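Local coordinates for uncharacterized protein (Bacteroides cellulosilyticus, PDB 5JVK), which probably hydrolyses O-glycosidic bonds as a family 39 glycoside hydrolase of a gut bacterium, with a likely endo-acting mode, at residues Pro460-Val463 / Asp464-Arg467. Residues are numbered along the deposited sequence; the frame is centred on the assembly and turned at random.
Sequences PTDV and DKLR
Asp-462 and Lys-465 close a tight turn through a backbone hydrogen bond, and Val-463 and Leu-466 repeat it one residue on, a worked example of how a single 3-10 turn bends the chain sharply on its way into a β-strand. Lys-465 N donates to Asp-462 O at 3.2 Å, and Leu-466 N to Val-463 O at 3.3 Å; both bonds are bent. The turn follows strand 453-458 and leads into strand 466-469, a member of the antiparallel sheet that comes after the parallel barrel in the chain. Leu-466, buried at the start of its strand, turns back over the turn: its CG stands 3.5 Å from Asp-462 O, CD2 meets Thr-461 CB at 4.1 Å, and Leu-478 packs against it too. Shortening this side chain to an alanine here removes CG and both methyls, which would probably uncover the Thr-461 side chain and the Asp-462 carbonyl and leave Leu-478 with less to pack on. Thr-461 turns OG1 beside its backbone N (chi1 -38°), which sends the methyl CG2 to 4.0 Å from Lys-465 CB, the two side chains crossing nearly at right angles. Lys-465 runs extended alongside Asp-462, yet its NZ stops 4.1 Å from Asp-462 OD2, too far for a salt bridge. Asp-464 bends its carboxylate back, bringing OD1 to 3.3 Å from Asp-462 CB.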
ATOM      1  N   PRO A 460      12.247 -11.015 -26.655  1.00 53.23           N
ATOM      2  CA  PRO A 460      13.064  -9.796 -26.689  1.00 54.03           C
ATOM      3  C   PRO A 460      14.525 -10.029 -26.267  1.00 54.38           C
ATOM      4  O   PRO A 460      15.430  -9.406 -26.826  1.00 53.72           O
ATOM      5  CB  PRO A 460      12.332  -8.862 -25.723  1.00 53.67           C
ATOM      6  CG  PRO A 460      11.654  -9.765 -24.753  1.00 53.60           C
ATOM      7  CD  PRO A 460      11.393 -11.069 -25.450  1.00 53.31           C
ATOM      8  N   THR A 461      14.728 -10.903 -25.281  1.00 55.18           N
ATOM      9  CA  THR A 461      16.037 -11.441 -24.922  1.00 55.29           C
ATOM     10  C   THR A 461      16.049 -12.900 -25.395  1.00 54.38           C
ATOM     11  O   THR A 461      14.999 -13.439 -25.770  1.00 53.55           O
ATOM     12  CB  THR A 461      16.253 -11.374 -23.389  1.00 56.57           C
ATOM     13  OG1 THR A 461      15.698 -10.155 -22.868  1.00 56.51           O
ATOM     14  CG2 THR A 461      17.737 -11.445 -23.022  1.00 57.43           C
ATOM     15  N   ASP A 462      17.220 -13.536 -25.391  1.00 53.14           N
ATOM     16  CA  ASP A 462      17.317 -14.976 -25.684  1.00 52.40           C
ATOM     17  C   ASP A 462      16.537 -15.802 -24.658  1.00 49.74           C
ATOM     18  O   ASP A 462      16.390 -15.403 -23.500  1.00 48.98           O
ATOM     19  CB  ASP A 462      18.778 -15.446 -25.721  1.00 53.60           C
ATOM     20  CG  ASP A 462      19.574 -14.826 -26.862  1.00 55.17           C
ATOM     21  OD1 ASP A 462      18.993 -14.528 -27.930  1.00 56.93           O
ATOM     22  OD2 ASP A 462      20.797 -14.639 -26.686  1.00 56.16           O
ATOM     23  N   VAL A 463      16.059 -16.961 -25.098  1.00 47.76           N
ATOM     24  CA  VAL A 463      15.136 -17.785 -24.310  1.00 46.96           C
ATOM     25  C   VAL A 463      15.812 -18.397 -23.071  1.00 45.99           C
ATOM     26  O   VAL A 463      15.202 -18.473 -22.002  1.00 44.56           O
ATOM     27  CB  VAL A 463      14.484 -18.876 -25.195  1.00 46.79           C
ATOM     28  CG1 VAL A 463      13.647 -19.843 -24.365  1.00 46.97           C
ATOM     29  CG2 VAL A 463      13.625 -18.228 -26.277  1.00 47.07           C
ATOM     30  N   ASP A 464      17.067 -18.817 -23.220  1.00 45.80           N
ATOM     31  CA  ASP A 464      17.865 -19.326 -22.093  1.00 45.66           C
ATOM     32  C   ASP A 464      18.217 -18.274 -21.025  1.00 44.67           C
ATOM     33  O   ASP A 464      18.615 -18.643 -19.921  1.00 44.49           O
ATOM     34  CB  ASP A 464      19.144 -20.023 -22.595  1.00 46.72           C
ATOM     35  CG  ASP A 464      20.118 -19.071 -23.292  1.00 48.06           C
ATOM     36  OD1 ASP A 464      19.671 -18.071 -23.899  1.00 48.82           O
ATOM     37  OD2 ASP A 464      21.336 -19.341 -23.245  1.00 49.33           O
ATOM     38  N   LYS A 465      18.076 -16.983 -21.351  1.00 44.11           N
ATOM     39  CA  LYS A 465      18.260 -15.885 -20.383  1.00 43.44           C
ATOM     40  C   LYS A 465      16.946 -15.365 -19.764  1.00 40.71           C
ATOM     41  O   LYS A 465      16.923 -14.261 -19.219  1.00 39.82           O
ATOM     42  CB  LYS A 465      19.005 -14.719 -21.048  1.00 45.25           C
ATOM     43  CG  LYS A 465      20.384 -15.072 -21.580  1.00 47.68           C
ATOM     44  CD  LYS A 465      21.065 -13.857 -22.193  1.00 49.70           C
ATOM     45  CE  LYS A 465      22.370 -14.235 -22.884  1.00 50.98           C
ATOM     46  NZ  LYS A 465      22.966 -13.087 -23.625  1.00 51.34           N
ATOM     47  N   LEU A 466      15.871 -16.156 -19.820  1.00 38.62           N
ATOM     48  CA  LEU A 466      14.569 -15.739 -19.292  1.00 37.42           C
ATOM     49  C   LEU A 466      13.977 -16.756 -18.316  1.00 36.95           C
ATOM     50  O   LEU A 466      14.062 -17.966 -18.536  1.00 36.78           O
ATOM     51  CB  LEU A 466      13.585 -15.490 -20.441  1.00 37.10           C
ATOM     52  CG  LEU A 466      13.851 -14.264 -21.325  1.00 36.71           C
ATOM     53  CD1 LEU A 466      12.936 -14.277 -22.540  1.00 36.67           C
ATOM     54  CD2 LEU A 466      13.683 -12.966 -20.549  1.00 36.47           C
ATOM     55  N   ARG A 467      13.394 -16.243 -17.233  1.00 36.79           N
ATOM     56  CA  ARG A 467      12.572 -17.022 -16.308  1.00 36.72           C
ATOM     57  C   ARG A 467      11.177 -16.414 -16.276  1.00 34.55           C
ATOM     58  O   ARG A 467      11.042 -15.194 -16.244  1.00 34.76           O
ATOM     59  CB  ARG A 467      13.154 -16.988 -14.895  1.00 38.76           C
ATOM     60  CG  ARG A 467      14.249 -18.006 -14.612  1.00 41.04           C
ATOM     61  CD  ARG A 467      14.432 -18.175 -13.107  1.00 42.96           C
ATOM     62  NE  ARG A 467      14.701 -16.894 -12.444  1.00 45.05           N
ATOM     63  CZ  ARG A 467      14.457 -16.606 -11.162  1.00 46.96           C
ATOM     64  NH1 ARG A 467      13.916 -17.502 -10.330  1.00 48.11           N
ATOM     65  NH2 ARG A 467      14.753 -15.391 -10.697  1.00 46.74           N
TER